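Local coordinates for protein putative alkaline phosphatase (Pseudomonas fluorescens, PDB 4F1V) that binds phosphate with high affinity in the periplasm and is probably the solute-binding component of an ABC transporter that imports it, at residues A[8-13]-A[146-151]; A[26-31]-A[57-62]; A[33-38]-A[45-50]; A[38-43]-A[295-300]; A[63-68]-A[264-269]. All coordinates share one frame; numbering follows the deposited sequence.

Contact 1: A[8-13]-A[146-151]; sequences ATLPQA and SGTTEL. With PI (hydrogenphosphate ion), chain B.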
# COMPACT_ATOMS: atom_id res chain seq x y z
N ALA A 8 6.21 2.71 4.34
CA ALA A 8 5.48 3.03 3.12
C ALA A 8 5.29 4.54 2.93
O ALA A 8 4.78 5.23 3.83
CB ALA A 8 4.11 2.37 3.19
N THR A 9 5.62 5.02 1.72
CA THR A 9 5.31 6.38 1.34
C THR A 9 3.88 6.55 0.81
O THR A 9 3.33 7.66 0.90
CB THR A 9 6.33 6.97 0.32
OG1 THR A 9 6.18 6.35 -0.98
CG2 THR A 9 7.74 6.88 0.83
N LEU A 10 3.25 5.49 0.28
CA LEU A 10 1.92 5.65 -0.32
C LEU A 10 0.97 6.38 0.63
O LEU A 10 0.25 7.29 0.16
CB LEU A 10 1.43 4.30 -0.85
CG LEU A 10 -0.05 4.18 -1.27
CD1 LEU A 10 -0.22 3.16 -2.36
CD2 LEU A 10 -0.95 3.84 -0.07
N PRO A 11 0.92 6.03 1.92
CA PRO A 11 -0.01 6.66 2.89
C PRO A 11 0.67 7.64 3.85
O PRO A 11 0.12 7.98 4.87
CB PRO A 11 -0.55 5.48 3.69
CG PRO A 11 0.68 4.62 3.84
CD PRO A 11 1.50 4.82 2.55
N GLN A 12 1.89 8.09 3.52
CA GLN A 12 2.60 8.88 4.55
C GLN A 12 1.86 10.18 4.88
O GLN A 12 1.92 10.60 6.03
CB GLN A 12 4.06 9.20 4.16
CG GLN A 12 4.12 10.22 3.01
CD GLN A 12 5.50 10.46 2.52
OE1 GLN A 12 6.35 9.55 2.50
NE2 GLN A 12 5.79 11.70 2.15
N ALA A 13 1.13 10.79 3.92
CA ALA A 13 0.43 12.04 4.26
C ALA A 13 -0.73 11.78 5.20
O ALA A 13 -1.09 12.69 6.00
CB ALA A 13 -0.05 12.75 2.97
N SER A 146 9.14 -1.44 -2.92
CA SER A 146 7.97 -0.62 -2.80
C SER A 146 6.70 -1.45 -2.69
O SER A 146 6.45 -2.37 -3.50
CB SER A 146 7.88 0.27 -4.05
OG SER A 146 6.63 0.86 -4.29
N GLY A 147 5.87 -1.07 -1.72
CA GLY A 147 4.54 -1.64 -1.62
C GLY A 147 3.60 -1.19 -2.73
O GLY A 147 2.70 -1.97 -3.12
N THR A 148 3.74 0.03 -3.23
CA THR A 148 2.98 0.45 -4.40
C THR A 148 3.28 -0.49 -5.57
O THR A 148 2.38 -0.95 -6.31
CB THR A 148 3.25 1.89 -4.80
OG1 THR A 148 3.12 2.77 -3.66
CG2 THR A 148 2.24 2.36 -5.85
N THR A 149 4.56 -0.80 -5.76
CA THR A 149 4.94 -1.78 -6.79
C THR A 149 4.25 -3.12 -6.52
O THR A 149 3.77 -3.76 -7.48
CB THR A 149 6.46 -1.99 -6.85
OG1 THR A 149 7.04 -0.74 -7.25
CG2 THR A 149 6.84 -3.10 -7.84
N GLU A 150 4.25 -3.61 -5.27
CA GLU A 150 3.60 -4.89 -5.00
C GLU A 150 2.10 -4.82 -5.38
O GLU A 150 1.57 -5.72 -6.05
CB GLU A 150 3.81 -5.30 -3.54
CG GLU A 150 3.27 -6.72 -3.27
CD GLU A 150 3.66 -7.21 -1.88
OE1 GLU A 150 4.87 -7.37 -1.61
OE2 GLU A 150 2.72 -7.44 -1.03
N LEU A 151 1.40 -3.77 -4.95
CA LEU A 151 -0.03 -3.67 -5.26
C LEU A 151 -0.28 -3.64 -6.78
O LEU A 151 -1.24 -4.22 -7.28
CB LEU A 151 -0.63 -2.40 -4.61
CG LEU A 151 -0.73 -2.42 -3.09
CD1 LEU A 151 -1.28 -1.09 -2.62
CD2 LEU A 151 -1.56 -3.59 -2.60
P PI B . 5.69 2.50 -0.84
O1 PI B . 6.28 1.22 -0.24
O2 PI B . 6.58 3.71 -0.56
O3 PI B . 5.43 2.32 -2.34
O4 PI B . 4.33 2.77 -0.13
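Leu10 and Thr148 meet beside a bound hydrogenphosphate ion, which does most of the joining between the two segments. With CG anti to the backbone N (chi1 168°), the Leu10 side chain swings its CD1 methyl to 3.6 Å from Thr148 OG1, the two side chains passing at a slant. The same methyl approaches Leu151 CD1, one turn along the helix, at 4.4 Å. Thr148 is rotated differently: OG1 lies next to its own amide and CG2 points anti to it (chi1 -51°). Hydroxyl and amide therefore converge on one oxygen of the ion, with Thr148 OG1 2.7 Å from PI O3. Ser146 OG is a third donor to that oxygen, also at 2.7 Å from PI O3, and at the same time it is the N-cap of helix 147-159, accepting a nearly straight bond (168°) from Thr149 N. Gly147 N adds a bond to O1. This is the Venus flytrap design of periplasmic binding proteins: segment 8-13 follows strand 5-7 of one sheet, segment 146-151 follows strand 138-142 of another, and the anion is clasped in the cleft between. The helix start facing the ion would probably help to stabilise its charge. Across the cleft Thr9 repeats the hydroxyl-plus-amide grip on another oxygen: its OG1 lies 2.7 Å from PI O2, while Thr9 N lies 2.8 Å from that same O2. Leu10 N donates to O4 at 3.0 Å. Ser33, Asp63 and Arg142 also line the site, and Ser191 is hydrogen-bonded to Thr9 OG1.

Contact 2: A[26-31]-A[57-62]; sequences AQYIGV and VHWAGS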
# COMPACT_ATOMS: atom_id res chain seq x y z
N ALA A 26 6.01 9.71 17.62
CA ALA A 26 6.84 10.60 16.79
C ALA A 26 6.23 10.70 15.38
O ALA A 26 5.45 9.84 14.94
CB ALA A 26 8.24 10.03 16.69
N GLN A 27 6.58 11.75 14.67
CA GLN A 27 6.02 11.92 13.33
C GLN A 27 6.56 10.77 12.45
O GLN A 27 7.71 10.38 12.44
CB GLN A 27 6.39 13.28 12.80
CG GLN A 27 5.78 14.50 13.52
CD GLN A 27 4.24 14.37 13.61
OE1 GLN A 27 3.53 14.41 12.56
NE2 GLN A 27 3.70 14.27 14.80
N TYR A 28 5.64 10.27 11.59
CA TYR A 28 5.90 9.14 10.69
C TYR A 28 6.96 9.50 9.65
O TYR A 28 6.95 10.62 9.10
CB TYR A 28 4.58 8.81 9.94
CG TYR A 28 4.65 7.65 9.00
CD1 TYR A 28 4.50 6.35 9.49
CD2 TYR A 28 4.85 7.80 7.62
CE1 TYR A 28 4.51 5.26 8.61
CE2 TYR A 28 4.87 6.72 6.75
CZ TYR A 28 4.67 5.46 7.26
OH TYR A 28 4.64 4.35 6.44
N ILE A 29 7.83 8.57 9.38
CA ILE A 29 8.94 8.77 8.44
C ILE A 29 8.76 7.89 7.17
O ILE A 29 8.80 6.65 7.27
CB ILE A 29 10.30 8.46 9.12
CG1 ILE A 29 10.49 9.37 10.35
CG2 ILE A 29 11.44 8.57 8.13
CD1 ILE A 29 11.61 8.94 11.27
N GLY A 30 8.55 8.52 6.04
CA GLY A 30 8.29 7.77 4.79
C GLY A 30 9.60 7.44 4.10
O GLY A 30 10.35 8.34 3.64
N VAL A 31 9.90 6.14 3.97
CA VAL A 31 11.13 5.60 3.39
C VAL A 31 10.89 4.46 2.43
O VAL A 31 11.87 3.96 1.89
CB VAL A 31 12.15 5.20 4.50
CG1 VAL A 31 12.76 6.41 5.18
CG2 VAL A 31 11.50 4.24 5.52
N VAL A 57 12.83 1.10 16.90
CA VAL A 57 11.71 1.10 15.96
C VAL A 57 10.54 0.39 16.66
O VAL A 57 10.72 -0.72 17.17
CB VAL A 57 12.06 0.37 14.67
CG1 VAL A 57 10.83 0.21 13.75
CG2 VAL A 57 13.18 1.09 13.94
N HIS A 58 9.37 1.01 16.66
CA HIS A 58 8.21 0.43 17.32
C HIS A 58 7.16 -0.10 16.38
O HIS A 58 6.38 -0.98 16.78
CB HIS A 58 7.62 1.47 18.29
CG HIS A 58 8.61 1.93 19.31
ND1 HIS A 58 9.39 3.02 19.13
CD2 HIS A 58 9.02 1.32 20.46
CE1 HIS A 58 10.20 3.11 20.15
NE2 HIS A 58 10.07 2.07 20.95
N TRP A 59 7.06 0.45 15.16
CA TRP A 59 6.00 0.03 14.22
C TRP A 59 6.46 0.44 12.80
O TRP A 59 7.34 1.27 12.63
CB TRP A 59 4.66 0.62 14.56
CG TRP A 59 4.43 2.07 14.37
CD1 TRP A 59 4.84 3.09 15.19
CD2 TRP A 59 3.72 2.72 13.30
NE1 TRP A 59 4.41 4.31 14.70
CE2 TRP A 59 3.72 4.10 13.54
CE3 TRP A 59 3.09 2.23 12.13
CZ2 TRP A 59 3.06 5.02 12.68
CZ3 TRP A 59 2.44 3.11 11.27
CH2 TRP A 59 2.42 4.51 11.56
N ALA A 60 5.77 -0.14 11.81
CA ALA A 60 5.99 0.25 10.41
C ALA A 60 4.66 0.32 9.64
O ALA A 60 3.73 -0.43 9.90
CB ALA A 60 6.92 -0.69 9.70
N GLY A 61 4.64 1.21 8.65
CA GLY A 61 3.65 1.16 7.58
C GLY A 61 4.21 0.39 6.40
O GLY A 61 5.35 0.60 6.02
N SER A 62 3.41 -0.48 5.78
CA SER A 62 3.84 -1.22 4.62
C SER A 62 2.65 -1.55 3.72
O SER A 62 1.63 -2.02 4.23
CB SER A 62 4.52 -2.53 5.04
OG SER A 62 5.04 -3.16 3.89
O HOH W 1 5.53 7.06 15.19
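Trp59 is the first residue of segment 57-62 to touch segment 26-31, and it does so with the far end of its indole. Its CG lies between the backbone N and the carbonyl carbon (chi1 70°), a turn that carries the six-membered ring to Tyr28, where Trp59 CH2 comes within 3.5 Å of Tyr28 CD1. The two rings meet at a slant, their planes inclined at 40° and their centroids 5.4 Å apart. At the other end of the indole, NE1 donates to a water 3.0 Å away, which in turn donates to Ala26 O at 2.8 Å. Outside the segments, Phe298 stacks on the indole. Strands 29-30 and 59-62 are linked through helix 33-42 in a beta-alpha-beta crossover, and strand 5-7 runs parallel between them in the sheet, so the side chains have to span a strand's width. Further along, Gly61 meets the phenol end of Tyr28: Gly61 N lies at the edge of the tyrosine ring, and Tyr28 OH is 3.5 Å from Gly61 CA. That hydroxyl is hydrogen-bonded to Ala8 O on the intervening strand's continuation. Ser62 turns from Tyr28's segment to touch Ser33 and Lys37 of the crossover helix.

Contact 3: A[33-38]-A[45-50]; sequences SGNGKA and YTKFQA. With PI (hydrogenphosphate ion), chain B.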
# COMPACT_ATOMS: atom_id res chain seq x y z
N SER A 33 8.21 0.74 1.74
CA SER A 33 7.80 -0.41 2.50
C SER A 33 8.88 -1.39 2.81
O SER A 33 8.93 -1.98 3.90
CB SER A 33 6.64 -1.16 1.78
OG SER A 33 5.45 -0.40 1.70
N GLY A 34 9.81 -1.63 1.86
CA GLY A 34 10.93 -2.53 2.15
C GLY A 34 11.75 -2.04 3.35
O GLY A 34 12.13 -2.80 4.25
N ASN A 35 12.04 -0.73 3.34
CA ASN A 35 12.78 -0.14 4.48
C ASN A 35 11.96 -0.23 5.77
O ASN A 35 12.53 -0.45 6.84
CB ASN A 35 13.16 1.29 4.16
CG ASN A 35 14.32 1.38 3.23
OD1 ASN A 35 15.28 0.60 3.35
ND2 ASN A 35 14.28 2.31 2.25
N GLY A 36 10.64 -0.01 5.68
CA GLY A 36 9.82 -0.10 6.89
C GLY A 36 9.82 -1.52 7.49
O GLY A 36 9.96 -1.68 8.72
N LYS A 37 9.65 -2.53 6.63
CA LYS A 37 9.70 -3.90 7.12
C LYS A 37 11.06 -4.21 7.76
O LYS A 37 11.14 -4.77 8.85
CB LYS A 37 9.39 -4.90 6.00
CG LYS A 37 7.93 -4.82 5.48
CD LYS A 37 7.56 -6.01 4.61
CE LYS A 37 8.30 -6.14 3.35
NZ LYS A 37 8.01 -7.41 2.63
N ALA A 38 12.14 -3.82 7.11
CA ALA A 38 13.49 -4.14 7.65
C ALA A 38 13.69 -3.39 8.99
O ALA A 38 14.29 -3.94 9.93
CB ALA A 38 14.56 -3.77 6.62
N TYR A 45 16.81 1.42 13.37
CA TYR A 45 16.34 2.78 13.10
C TYR A 45 17.03 3.47 11.95
O TYR A 45 16.50 4.42 11.37
CB TYR A 45 16.48 3.63 14.39
CG TYR A 45 15.77 4.95 14.36
CD1 TYR A 45 16.43 6.13 14.00
CD2 TYR A 45 14.43 5.06 14.68
CE1 TYR A 45 15.81 7.34 13.95
CE2 TYR A 45 13.75 6.26 14.63
CZ TYR A 45 14.46 7.42 14.25
OH TYR A 45 13.85 8.64 14.20
N THR A 46 18.20 2.96 11.54
CA THR A 46 18.88 3.56 10.41
C THR A 46 18.12 3.43 9.08
O THR A 46 18.34 4.16 8.15
CB THR A 46 20.30 3.05 10.19
OG1 THR A 46 20.32 1.72 9.65
CG2 THR A 46 21.18 3.17 11.43
N LYS A 47 17.15 2.48 9.05
CA LYS A 47 16.25 2.32 7.90
C LYS A 47 15.21 3.45 7.81
O LYS A 47 14.66 3.69 6.73
CB LYS A 47 15.61 0.94 7.95
CG LYS A 47 16.50 -0.28 7.92
CD LYS A 47 17.15 -0.40 6.55
CE LYS A 47 18.51 -1.09 6.60
NZ LYS A 47 18.67 -1.85 5.32
N PHE A 48 14.99 4.10 8.93
CA PHE A 48 14.16 5.32 8.99
C PHE A 48 15.01 6.57 8.75
O PHE A 48 14.64 7.42 7.94
CB PHE A 48 13.42 5.45 10.31
CG PHE A 48 12.29 4.48 10.56
CD1 PHE A 48 11.73 3.66 9.58
CD2 PHE A 48 11.71 4.44 11.83
CE1 PHE A 48 10.70 2.80 9.85
CE2 PHE A 48 10.67 3.59 12.11
CZ PHE A 48 10.15 2.76 11.14
N GLN A 49 16.10 6.71 9.53
CA GLN A 49 16.97 7.86 9.43
C GLN A 49 18.36 7.37 9.30
O GLN A 49 19.02 6.90 10.29
CB GLN A 49 16.84 8.82 10.62
CG GLN A 49 15.46 9.41 10.79
CD GLN A 49 15.39 10.46 11.88
OE1 GLN A 49 16.21 10.49 12.82
NE2 GLN A 49 14.42 11.34 11.78
N ALA A 50 18.91 7.47 8.12
CA ALA A 50 20.28 7.00 7.89
C ALA A 50 21.18 7.72 8.88
O ALA A 50 21.00 8.93 9.18
CB ALA A 50 20.69 7.39 6.45
P PI B . 5.69 2.50 -0.84
O1 PI B . 6.28 1.22 -0.24
O2 PI B . 6.58 3.71 -0.56
O3 PI B . 5.43 2.32 -2.34
O4 PI B . 4.33 2.77 -0.13
O HOH W 2 17.97 0.42 3.09
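Lys47 leaves its backbone with CG beside the N (chi1 -60°), and a bend at chi2 (-68°) then lays its methylenes over Asn35. Asn35 CG likewise lies beside its own backbone N, and the two side chains cross at about a right angle. Lys47 CB rests 3.6 Å from Asn35 O, Lys47 CD is 3.8 Å from Asn35 OD1, and Lys47 CG reaches Ala38 CB at 4.2 Å. A water links the polar ends, donating to Asn35 OD1 at 2.7 Å and accepting a longer bond from Lys47 NZ at 3.3 Å. On the amide's other branch, Asn35 ND2 is hydrogen-bonded to Val31 O. Segment 45-50 belongs to the link from helix 33-42 to strand 59-62 in the beta-alpha-beta crossover that starts at strand 29-30, and its short 3-10 turn, 45-47, folds back on the helix. Ser33, at the start of that helix, gives both its N and its OG to O1 of the hydrogenphosphate. Phe48 covers the more buried flank. Although its CB points away from the helix, the ring swings back and presents its edge, CE1 lying 4.2 Å from Gly36 CA. The turn itself is tied by Tyr45 O, which accepts from both Phe48 N and Gln49 N.

Contact 4: A[38-43]-A[295-300]; sequences AAFLNN and NLIFSQ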
# COMPACT_ATOMS: atom_id res chain seq x y z
N ALA A 38 12.14 -3.82 7.11
CA ALA A 38 13.49 -4.14 7.65
C ALA A 38 13.69 -3.39 8.99
O ALA A 38 14.29 -3.94 9.93
CB ALA A 38 14.56 -3.77 6.62
N ALA A 39 13.24 -2.14 9.06
CA ALA A 39 13.36 -1.36 10.29
C ALA A 39 12.72 -2.10 11.46
O ALA A 39 13.29 -2.25 12.54
CB ALA A 39 12.70 0.01 10.10
N PHE A 40 11.46 -2.55 11.26
CA PHE A 40 10.75 -3.23 12.34
C PHE A 40 11.40 -4.58 12.67
O PHE A 40 11.65 -4.90 13.82
CB PHE A 40 9.27 -3.38 11.94
CG PHE A 40 8.51 -4.11 13.04
CD1 PHE A 40 7.93 -3.37 14.07
CD2 PHE A 40 8.37 -5.47 13.07
CE1 PHE A 40 7.20 -3.99 15.11
CE2 PHE A 40 7.70 -6.11 14.09
CZ PHE A 40 7.12 -5.36 15.09
N LEU A 41 11.60 -5.40 11.64
CA LEU A 41 12.00 -6.79 11.85
C LEU A 41 13.35 -6.93 12.55
O LEU A 41 13.59 -7.89 13.28
CB LEU A 41 11.97 -7.56 10.54
CG LEU A 41 10.58 -7.71 9.88
CD1 LEU A 41 10.79 -8.14 8.41
CD2 LEU A 41 9.69 -8.68 10.65
N ASN A 42 14.24 -5.95 12.30
CA ASN A 42 15.60 -5.96 12.83
C ASN A 42 15.81 -4.92 13.93
O ASN A 42 16.91 -4.77 14.45
CB ASN A 42 16.63 -5.69 11.66
CG ASN A 42 16.45 -6.76 10.61
OD1 ASN A 42 16.81 -7.91 10.83
ND2 ASN A 42 15.82 -6.42 9.48
N ASN A 43 14.76 -4.16 14.28
CA ASN A 43 14.89 -3.04 15.18
C ASN A 43 16.05 -2.12 14.77
O ASN A 43 16.93 -1.83 15.57
CB ASN A 43 15.00 -3.47 16.65
CG ASN A 43 14.88 -2.28 17.59
OD1 ASN A 43 14.14 -1.34 17.27
ND2 ASN A 43 15.54 -2.34 18.72
N ASN A 295 -0.96 -1.37 5.11
CA ASN A 295 -1.00 -2.11 6.38
C ASN A 295 -0.13 -1.47 7.46
O ASN A 295 0.76 -0.67 7.20
CB ASN A 295 -0.56 -3.57 6.15
CG ASN A 295 -1.20 -4.12 4.89
OD1 ASN A 295 -2.44 -4.06 4.74
ND2 ASN A 295 -0.41 -4.64 4.02
N LEU A 296 -0.43 -1.91 8.70
CA LEU A 296 0.40 -1.59 9.90
C LEU A 296 1.11 -2.87 10.35
O LEU A 296 0.55 -3.98 10.28
CB LEU A 296 -0.50 -1.17 11.05
CG LEU A 296 -1.50 -0.02 10.83
CD1 LEU A 296 -2.30 0.28 12.09
CD2 LEU A 296 -0.83 1.21 10.31
N ILE A 297 2.32 -2.70 10.90
CA ILE A 297 3.06 -3.76 11.55
C ILE A 297 3.49 -3.22 12.92
O ILE A 297 4.18 -2.20 13.01
CB ILE A 297 4.28 -4.18 10.74
CG1 ILE A 297 3.86 -4.68 9.34
CG2 ILE A 297 5.08 -5.29 11.48
CD1 ILE A 297 5.06 -4.77 8.37
N PHE A 298 3.04 -3.91 13.99
CA PHE A 298 3.30 -3.56 15.39
C PHE A 298 3.79 -4.82 16.13
O PHE A 298 3.72 -5.93 15.62
CB PHE A 298 2.04 -3.01 16.07
CG PHE A 298 1.74 -1.55 15.80
CD1 PHE A 298 1.18 -1.11 14.60
CD2 PHE A 298 2.08 -0.59 16.75
CE1 PHE A 298 0.94 0.26 14.38
CE2 PHE A 298 1.87 0.75 16.51
CZ PHE A 298 1.30 1.17 15.36
N SER A 299 4.24 -4.61 17.39
CA SER A 299 4.40 -5.74 18.33
C SER A 299 3.17 -5.89 19.19
O SER A 299 2.54 -4.89 19.58
CB SER A 299 5.63 -5.43 19.21
OG SER A 299 5.92 -6.58 20.02
N GLN A 300 2.88 -7.14 19.57
CA GLN A 300 1.87 -7.35 20.61
C GLN A 300 2.36 -6.80 21.97
O GLN A 300 1.56 -6.41 22.80
CB GLN A 300 1.53 -8.81 20.77
CG GLN A 300 0.40 -9.08 21.73
CD GLN A 300 0.05 -10.54 21.91
OE1 GLN A 300 0.55 -11.44 21.20
NE2 GLN A 300 -0.84 -10.79 22.85
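Phe40 sets one face of its ring against the CG2 methyl of Ile297. The methyl carbon lies 3.6 Å above the ring plane, displaced somewhat toward the rim, and 3.7 Å from Phe40 CD2, a CH-pi contact 17° off the ring normal. Both residues reach out in the same way: Phe40 CG is anti to its backbone N (chi1 179°), extending the ring from the helix toward the sheet, and Ile297 CG2 is likewise anti to its own N. The far end of the ring continues onto the strand backbone. Phe40 CZ approaches Phe298 O obliquely at 3.5 Å, and Ser299 N lies at the ring's edge, 3.8 Å from the same Phe40 CZ. Phe298 itself points away from the helix, in the usual alternation of a strand, and stacks on Trp59. Beyond these segments, Arg369 makes a cation-pi contact with Phe40, and its NH1 is hydrogen-bonded to Phe40 O, so one arginine engages both ring and carbonyl. The helix end is closed locally: Asn43, with positive phi, completes a Schellman motif, and Asn42 ND2 joins Asn42 N on Ala38 O, the side-chain bond measuring 2.9 Å between ND2 and that oxygen. Segment axes 9.6 Å apart and only 18° from parallel are what a helix lying along a strand gives, the layered alpha/beta packing of a periplasmic binding protein domain.

Contact 5: A[63-68]-A[264-269]; sequences DSKLSA and NPDAWV. With PI (hydrogenphosphate ion), chain B.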
# COMPACT_ATOMS: atom_id res chain seq x y z
N ASP A 63 2.79 -1.37 2.41
CA ASP A 63 1.86 -1.90 1.44
C ASP A 63 2.41 -3.17 0.75
O ASP A 63 1.80 -3.67 -0.21
CB ASP A 63 1.26 -0.85 0.43
CG ASP A 63 1.94 0.52 0.55
OD1 ASP A 63 1.41 1.42 1.21
OD2 ASP A 63 3.04 0.62 -0.03
N SER A 64 3.53 -3.67 1.26
CA SER A 64 4.06 -4.98 0.93
C SER A 64 3.80 -5.95 2.09
O SER A 64 4.17 -5.66 3.25
CB SER A 64 5.58 -4.90 0.69
OG SER A 64 6.17 -6.17 0.61
N LYS A 65 3.22 -7.10 1.83
CA LYS A 65 3.04 -8.10 2.89
C LYS A 65 4.38 -8.62 3.40
O LYS A 65 5.37 -8.72 2.68
CB LYS A 65 2.24 -9.29 2.38
CG LYS A 65 0.72 -8.97 2.24
CD LYS A 65 -0.18 -10.16 2.10
CE LYS A 65 -0.36 -11.12 3.19
NZ LYS A 65 -1.64 -11.97 2.88
N LEU A 66 4.35 -8.98 4.69
CA LEU A 66 5.46 -9.76 5.25
C LEU A 66 5.55 -11.13 4.53
O LEU A 66 4.55 -11.84 4.43
CB LEU A 66 5.25 -9.92 6.75
CG LEU A 66 5.46 -8.63 7.52
CD1 LEU A 66 4.82 -8.73 8.89
CD2 LEU A 66 6.95 -8.28 7.73
N SER A 67 6.75 -11.47 4.05
CA SER A 67 6.93 -12.72 3.35
C SER A 67 7.03 -13.87 4.35
O SER A 67 7.23 -13.71 5.55
CB SER A 67 8.21 -12.68 2.53
OG SER A 67 9.31 -12.68 3.43
N ALA A 68 7.00 -15.11 3.79
CA ALA A 68 7.14 -16.29 4.65
C ALA A 68 8.44 -16.24 5.43
O ALA A 68 8.51 -16.60 6.61
CB ALA A 68 7.04 -17.56 3.84
N ASN A 264 -2.16 -16.12 12.68
CA ASN A 264 -1.22 -16.00 11.59
C ASN A 264 -1.26 -14.60 11.02
O ASN A 264 -2.29 -14.20 10.41
CB ASN A 264 -1.58 -17.00 10.49
CG ASN A 264 -0.60 -17.00 9.34
OD1 ASN A 264 0.30 -16.15 9.26
ND2 ASN A 264 -0.83 -17.91 8.41
N PRO A 265 -0.23 -13.76 11.18
CA PRO A 265 -0.29 -12.41 10.64
C PRO A 265 -0.59 -12.35 9.14
O PRO A 265 -1.13 -11.35 8.63
CB PRO A 265 1.09 -11.80 10.96
CG PRO A 265 1.60 -12.61 12.10
CD PRO A 265 1.02 -14.00 11.94
N ASP A 266 -0.16 -13.35 8.36
CA ASP A 266 -0.43 -13.29 6.93
C ASP A 266 -1.95 -13.31 6.64
O ASP A 266 -2.39 -12.76 5.63
CB ASP A 266 0.23 -14.48 6.23
CG ASP A 266 0.09 -14.45 4.72
OD1 ASP A 266 -0.71 -15.22 4.16
OD2 ASP A 266 0.82 -13.64 4.11
N ALA A 267 -2.76 -13.93 7.52
CA ALA A 267 -4.19 -14.06 7.28
C ALA A 267 -4.90 -12.75 7.35
O ALA A 267 -6.07 -12.64 6.91
CB ALA A 267 -4.77 -15.05 8.24
N TRP A 268 -4.30 -11.72 7.95
CA TRP A 268 -4.96 -10.46 8.20
C TRP A 268 -4.96 -9.51 7.01
O TRP A 268 -5.75 -8.59 6.98
CB TRP A 268 -4.28 -9.77 9.39
CG TRP A 268 -4.81 -10.35 10.71
CD1 TRP A 268 -4.33 -11.46 11.38
CD2 TRP A 268 -5.94 -9.90 11.45
NE1 TRP A 268 -5.11 -11.71 12.48
CE2 TRP A 268 -6.11 -10.80 12.57
CE3 TRP A 268 -6.85 -8.84 11.33
CZ2 TRP A 268 -7.12 -10.62 13.53
CZ3 TRP A 268 -7.88 -8.70 12.26
CH2 TRP A 268 -8.00 -9.59 13.33
N VAL A 269 -4.00 -9.68 6.08
CA VAL A 269 -3.89 -8.72 4.94
C VAL A 269 -4.53 -9.34 3.71
O VAL A 269 -3.98 -10.28 3.11
CB VAL A 269 -2.43 -8.35 4.62
CG1 VAL A 269 -2.39 -7.45 3.38
CG2 VAL A 269 -1.81 -7.67 5.83
P PI B . 5.69 2.50 -0.84
O1 PI B . 6.28 1.22 -0.24
O2 PI B . 6.58 3.71 -0.56
O3 PI B . 5.43 2.32 -2.34
O4 PI B . 4.33 2.77 -0.13
O HOH W 3 2.04 -11.52 5.39
O HOH W 4 3.65 -14.68 4.30
O HOH W 5 3.38 -13.91 3.04
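The flat carboxylate of Asp266 receives Lys65 over one of its faces: the ammonium nitrogen stands well off the carboxylate plane, making a salt bridge of 3.2 Å between Lys65 NZ and Asp266 OD2. At OD2 a water sits much nearer the plane, 2.8 Å away, and this water also donates to Leu66 O. Two peptide carbonyls share the same ammonium group. Val269 O takes it in the carbonyl plane at 2.9 Å from Lys65 NZ, and Asp266 O, with the donor tilted 16° from its plane, lies 3.0 Å from that nitrogen. Two carbonyl hydrogen bonds and the nearby carboxylate thus surround the ammonium group, which would probably favour its charged form. The bend at chi3 (66°) turns the end of the lysine chain toward them, while the methylenes slide past Val269 in the opposite sense, Lys65 CG lying 3.6 Å from Val269 CG1. The receiving turn is shaped by an Asx turn, in which Asn264 OD1 accepts from Asp266 N. On the other side of Lys65, Glu150 of the facing domain takes bonds from Ser64 OG and Lys65 N. Asp63 opens this segment at the ligand, its OD2 only 2.5 Å from PI O4; its other oxygen, OD1, is hydrogen-bonded to Thr294. The loop that leaves strand 59-62 thus carries an anion-site residue at one end and, further on, the lysine that joins the two loops, in keeping with alpha/beta binding proteins, whose ligand sites gather at the C-terminal ends of parallel strands.

Contacts 1, 2 and 4 are buried, whereas contacts 3 and 5 lie partly open. Polar grip dominates at the cleft, where contact 1 brings the two domains to one ion; contacts 3 and 5 each supply it through one end residue, Ser33 and Asp63, joined by a bond from Asp63 N to Ser33 OG. Away from the cleft, within the domain built on the five-stranded sheet, the chemistry becomes aromatic and apolar: contacts 2 and 4 meet through neighbouring strands 59-62 and 291-299. Helix 33-42 serves contacts 3 and 4, which share Ala38 but use different faces. Toward solvent, both contacts 3 and 5 use a lysine, water-linked in the first and directly bonded in the second.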